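Local coordinates for protein haloacid dehalogenase-like hydrolase (Salmonella enterica subsp. enterica serovar Typhi, PDB 4EZE) that probably removes the phosphate from phosphoserine in a magnesium-dependent reaction, the last step of L-serine biosynthesis, at residues 84-87 / 88-91; 30-34 / 35-39. All blocks are in the same frame, centred on the assembly; numbering follows the deposited sequence.

Contact 1 (84-87 / 88-91)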
loop_
_atom_site.group_PDB
_atom_site.type_symbol
_atom_site.label_atom_id
_atom_site.label_comp_id
_atom_site.label_asym_id
_atom_site.label_seq_id
_atom_site.Cartn_x
_atom_site.Cartn_y
_atom_site.Cartn_z
ATOM N N TYR A 84 -19.039 -10.103 3.650
ATOM C CA TYR A 84 -17.643 -9.755 3.418
ATOM C C TYR A 84 -16.750 -10.811 4.044
ATOM O O TYR A 84 -15.963 -11.467 3.352
ATOM C CB TYR A 84 -17.253 -8.374 3.981
ATOM C CG TYR A 84 -15.740 -8.230 4.008
ATOM C CD1 TYR A 84 -15.025 -8.111 2.828
ATOM C CD2 TYR A 84 -15.025 -8.286 5.198
ATOM C CE1 TYR A 84 -13.648 -8.022 2.825
ATOM C CE2 TYR A 84 -13.641 -8.182 5.207
ATOM C CZ TYR A 84 -12.957 -8.057 4.014
ATOM O OH TYR A 84 -11.578 -7.978 3.987
ATOM N N ARG A 85 -16.878 -10.975 5.357
ATOM C CA ARG A 85 -16.096 -11.969 6.076
ATOM C C ARG A 85 -16.017 -13.278 5.273
ATOM O O ARG A 85 -14.927 -13.824 5.052
ATOM C CB ARG A 85 -16.674 -12.216 7.481
ATOM C CG ARG A 85 -15.698 -12.868 8.459
ATOM C CD ARG A 85 -16.384 -13.854 9.402
ATOM N NE ARG A 85 -17.288 -14.768 8.694
ATOM C CZ ARG A 85 -16.921 -15.914 8.116
ATOM N NH1 ARG A 85 -15.655 -16.311 8.149
ATOM N NH2 ARG A 85 -17.823 -16.663 7.494
ATOM N N TYR A 86 -17.168 -13.762 4.812
ATOM C CA TYR A 86 -17.198 -15.033 4.090
ATOM C C TYR A 86 -16.487 -14.940 2.726
ATOM O O TYR A 86 -15.753 -15.847 2.328
ATOM C CB TYR A 86 -18.641 -15.550 3.959
ATOM C CG TYR A 86 -18.781 -16.900 3.243
ATOM C CD1 TYR A 86 -18.366 -18.077 3.856
ATOM C CD2 TYR A 86 -19.339 -16.997 1.964
ATOM C CE1 TYR A 86 -18.490 -19.303 3.223
ATOM C CE2 TYR A 86 -19.472 -18.228 1.323
ATOM C CZ TYR A 86 -19.045 -19.377 1.967
ATOM O OH TYR A 86 -19.149 -20.612 1.367
ATOM N N LEU A 87 -16.696 -13.847 2.000
ATOM C CA LEU A 87 -16.023 -13.700 0.711
ATOM C C LEU A 87 -14.480 -13.730 0.907
ATOM O O LEU A 87 -13.748 -14.497 0.257
ATOM C CB LEU A 87 -16.493 -12.414 0.034
ATOM C CG LEU A 87 -16.178 -12.288 -1.462
ATOM C CD1 LEU A 87 -16.580 -13.529 -2.229
ATOM C CD2 LEU A 87 -16.856 -11.069 -2.059
ATOM N N ARG A 88 -14.020 -12.932 1.856
ATOM C CA ARG A 88 -12.622 -12.832 2.218
ATOM C C ARG A 88 -12.036 -14.182 2.601
ATOM O O ARG A 88 -11.003 -14.573 2.083
ATOM C CB ARG A 88 -12.439 -11.847 3.375
ATOM C CG ARG A 88 -10.966 -11.701 3.816
ATOM C CD ARG A 88 -10.075 -11.275 2.634
ATOM N NE ARG A 88 -10.366 -9.900 2.197
ATOM C CZ ARG A 88 -10.101 -9.386 0.986
ATOM N NH1 ARG A 88 -9.546 -10.124 0.012
ATOM N NH2 ARG A 88 -10.412 -8.109 0.745
ATOM N N GLU A 89 -12.686 -14.899 3.506
ATOM C CA GLU A 89 -12.166 -16.201 3.911
ATOM C C GLU A 89 -12.043 -17.129 2.702
ATOM O O GLU A 89 -11.089 -17.908 2.557
ATOM C CB GLU A 89 -13.081 -16.832 4.966
ATOM C CG GLU A 89 -13.019 -18.359 5.013
ATOM C CD GLU A 89 -14.100 -18.961 5.908
ATOM O OE1 GLU A 89 -14.350 -18.419 7.006
ATOM O OE2 GLU A 89 -14.709 -19.980 5.523
ATOM N N LEU A 90 -13.037 -17.038 1.837
ATOM C CA LEU A 90 -13.104 -17.838 0.630
ATOM C C LEU A 90 -12.000 -17.463 -0.332
ATOM O O LEU A 90 -11.501 -18.301 -1.093
ATOM C CB LEU A 90 -14.450 -17.592 -0.028
ATOM C CG LEU A 90 -14.904 -18.541 -1.119
ATOM C CD1 LEU A 90 -14.849 -19.971 -0.612
ATOM C CD2 LEU A 90 -16.329 -18.173 -1.473
ATOM N N SER A 91 -11.626 -16.193 -0.319
ATOM C CA SER A 91 -10.651 -15.728 -1.290
ATOM C C SER A 91 -9.304 -16.216 -0.831
ATOM O O SER A 91 -8.396 -16.398 -1.640
ATOM C CB SER A 91 -10.647 -14.208 -1.373
ATOM O OG SER A 91 -10.010 -13.625 -0.238
#

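Contact 2 (30-34 / 35-39)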
loop_
_atom_site.group_PDB
_atom_site.type_symbol
_atom_site.label_atom_id
_atom_site.label_comp_id
_atom_site.label_asym_id
_atom_site.label_seq_id
_atom_site.Cartn_x
_atom_site.Cartn_y
_atom_site.Cartn_z
ATOM N N THR A 30 -8.451 -13.960 -10.627
ATOM C CA THR A 30 -7.939 -15.238 -10.259
ATOM C C THR A 30 -7.140 -15.863 -11.394
ATOM O O THR A 30 -7.363 -15.527 -12.541
ATOM C CB THR A 30 -9.118 -16.155 -9.957
ATOM O OG1 THR A 30 -8.614 -17.392 -9.474
ATOM C CG2 THR A 30 -9.940 -16.401 -11.228
ATOM N N THR A 31 -6.223 -16.790 -11.083
ATOM C CA THR A 31 -5.550 -17.574 -12.146
ATOM C C THR A 31 -6.359 -18.788 -12.612
ATOM O O THR A 31 -6.009 -19.422 -13.617
ATOM C CB THR A 31 -4.169 -18.069 -11.709
ATOM O OG1 THR A 31 -4.311 -18.799 -10.476
ATOM C CG2 THR A 31 -3.208 -16.860 -11.515
ATOM N N GLN A 32 -7.431 -19.105 -11.881
ATOM C CA GLN A 32 -8.295 -20.233 -12.207
ATOM C C GLN A 32 -9.093 -19.926 -13.473
ATOM O O GLN A 32 -9.473 -18.776 -13.703
ATOM C CB GLN A 32 -9.227 -20.558 -11.018
ATOM C CG GLN A 32 -10.373 -21.494 -11.380
ATOM C CD GLN A 32 -10.987 -22.275 -10.205
ATOM O OE1 GLN A 32 -11.332 -23.445 -10.371
ATOM N NE2 GLN A 32 -11.147 -21.634 -9.031
ATOM N N ASP A 33 -9.297 -20.935 -14.316
ATOM C CA ASP A 33 -10.149 -20.780 -15.500
ATOM C C ASP A 33 -11.390 -19.991 -15.055
ATOM O O ASP A 33 -12.062 -20.363 -14.086
ATOM C CB ASP A 33 -10.549 -22.170 -16.037
ATOM C CG ASP A 33 -11.567 -22.103 -17.184
ATOM O OD1 ASP A 33 -11.151 -21.996 -18.359
ATOM O OD2 ASP A 33 -12.786 -22.191 -16.917
ATOM N N ILE A 34 -11.700 -18.900 -15.737
ATOM C CA ILE A 34 -12.802 -18.040 -15.283
ATOM C C ILE A 34 -14.206 -18.674 -15.303
ATOM O O ILE A 34 -15.032 -18.416 -14.415
ATOM C CB ILE A 34 -12.784 -16.675 -15.995
ATOM C CG1 ILE A 34 -11.506 -15.924 -15.610
ATOM C CG2 ILE A 34 -14.000 -15.844 -15.607
ATOM C CD1 ILE A 34 -11.363 -14.577 -16.283
ATOM N N ASP A 35 -14.473 -19.542 -16.270
ATOM C CA ASP A 35 -15.752 -20.241 -16.279
ATOM C C ASP A 35 -15.867 -21.227 -15.127
ATOM O O ASP A 35 -16.892 -21.280 -14.436
ATOM C CB ASP A 35 -15.948 -20.937 -17.619
ATOM C CG ASP A 35 -16.098 -19.947 -18.750
ATOM O OD1 ASP A 35 -15.571 -20.241 -19.837
ATOM O OD2 ASP A 35 -16.721 -18.868 -18.548
ATOM N N THR A 36 -14.808 -21.998 -14.902
ATOM C CA THR A 36 -14.760 -22.883 -13.733
ATOM C C THR A 36 -14.979 -22.086 -12.458
ATOM O O THR A 36 -15.645 -22.531 -11.531
ATOM C CB THR A 36 -13.409 -23.612 -13.627
ATOM O OG1 THR A 36 -13.088 -24.203 -14.890
ATOM C CG2 THR A 36 -13.466 -24.698 -12.557
ATOM N N PHE A 37 -14.398 -20.893 -12.408
ATOM C CA PHE A 37 -14.428 -20.109 -11.186
ATOM C C PHE A 37 -15.812 -19.515 -10.975
ATOM O O PHE A 37 -16.314 -19.411 -9.855
ATOM C CB PHE A 37 -13.365 -19.004 -11.247
ATOM C CG PHE A 37 -13.439 -18.025 -10.101
ATOM C CD1 PHE A 37 -12.896 -18.339 -8.870
ATOM C CD2 PHE A 37 -14.034 -16.785 -10.266
ATOM C CE1 PHE A 37 -12.961 -17.435 -7.820
ATOM C CE2 PHE A 37 -14.110 -15.879 -9.214
ATOM C CZ PHE A 37 -13.566 -16.208 -7.991
ATOM N N GLN A 38 -16.429 -19.096 -12.061
ATOM C CA GLN A 38 -17.764 -18.578 -11.955
ATOM C C GLN A 38 -18.690 -19.677 -11.454
ATOM O O GLN A 38 -19.438 -19.488 -10.494
ATOM C CB GLN A 38 -18.242 -18.091 -13.308
ATOM C CG GLN A 38 -19.635 -17.505 -13.237
ATOM C CD GLN A 38 -20.084 -17.015 -14.580
ATOM O OE1 GLN A 38 -19.279 -16.523 -15.371
ATOM N NE2 GLN A 38 -21.370 -17.160 -14.861
ATOM N N LYS A 39 -18.630 -20.829 -12.113
ATOM C CA LYS A 39 -19.482 -21.959 -11.765
ATOM C C LYS A 39 -19.305 -22.280 -10.296
ATOM O O LYS A 39 -20.259 -22.284 -9.506
ATOM C CB LYS A 39 -19.106 -23.167 -12.620
ATOM C CG LYS A 39 -20.095 -24.319 -12.575
ATOM C CD LYS A 39 -19.826 -25.310 -13.702
ATOM C CE LYS A 39 -20.626 -26.593 -13.530
ATOM N NZ LYS A 39 -20.483 -27.132 -12.147
#

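Contact 1 (84-87 / 88-91)
Y84 and R88, one helical turn apart on helix 81-93, run side by side and meet through a polar end and an aliphatic root. The polar part is a bond from R88 NE to Y84 OH, 2.9 Å long and nearly straight at 173°, with the hydroxyl oxygen lying in the guanidinium plane. R88 NH2 adds a weak second bond to that oxygen. Bends at chi2 and chi3 turn the arginine chain back so that its NE edge faces the phenol oxygen, while the ring and guanidinium planes stand 76° apart. At the root, R88 CB sits over one face of the Y84 ring, 4.2 Å from its centroid and offset toward the rim, a CH-pi contact.

The charged pair is R85 with E89, again at i and i+4. R85 NH1 reaches E89 OE1 at 2.7 Å; the oxygen lies in the guanidinium plane, but the nitrogen approaches from above the carboxylate plane, the two planes being well out of parallel. R85 NH2 has a second acid, E82. Apolar contact is slight: Y86 CE2 comes within 4.2 Å of L90 CD2, and both residues also touch helix 34-45.

The backbone carries the i to i+4 ladder, weak at its last rung, S91 N to L87 O. S91 OG bonds back to R88 O at 2.7 Å.

Y84 also stacks on H298, and both Y84 and R88 touch Q300 of strand 299-301, an outermost strand of the parallel sheet. The straight NE bond, helped by the weak NH2 one, limits the turning of the R88 guanidinium, while the CB contact only keeps the base of the chain against the ring; Y84 OH, taking an N-H from a cation, is probably polarised by it.

Contact 2 (30-34 / 35-39)
A single carboxylate oxygen, D33 OD2, takes two bonds from T36, one from its backbone and one from its side chain. This is the N-cap of helix 34-45. T36 N lies 2.9 Å from D33 OD2, and its nearly straight bond (168°) uses the anti lone pair; T36 OG1 is also 2.9 Å from D33 OD2 but approaches from above the carboxylate plane. With OG1 on the backbone-N side of T36 (chi1 -50°), hydroxyl and amide can share the one acceptor. The first turn of the helix closes behind the cap through F37 N to D33 O and Q38 N to I34 O. D35 OD1 stands 4.5 Å from D33 OD2, a like-charged neighbour, though the D35 carboxylate is paired with K59 of strand 56-62; the helix N-terminus would probably help to stabilise the negative charge on D33.

The loop leading in from strand 23-29 covers one face and part of the edge of F37. T30 places its methyl CG2 over that face, 4.2 Å from the ring centroid in a CH-pi contact, while its OG1 accepts from Q32 N in an ST turn. Q32 stretches across T36 and F37 at about right angles. F96 meets the F37 ring edge-to-face, and L70 of strand 67-75 touches F37 too, so the helix start is packed against the antiparallel sheet. At the end of Q32 the amide splits its contacts: OE1 lies 3.3 Å from T36 CG2, and NE2 lies in the F37 ring plane at the edge, 3.7 Å from CD1.

Overall arrangement
Contact 2 comes first along the chain, where strand 23-29 gives way to helix 34-45; contact 1 follows on helix 81-93, after strands 56-62 and 67-75. Their centres are about 17 Å apart and their nearest atoms about 7 Å, so they do not touch. Both helices belong to the N-terminal part built on the four-stranded antiparallel sheet. Y86 and L90 of contact 1 touch T44 near the end of the helix that contact 2 begins, and F96 touches S91 as well as T30 and F37. Both lie away from the sodium site, where the predicted nucleophile sits; through H298 and Q300, contact 1 joins the N-terminal part to outermost strand 299-301 of the parallel sheet.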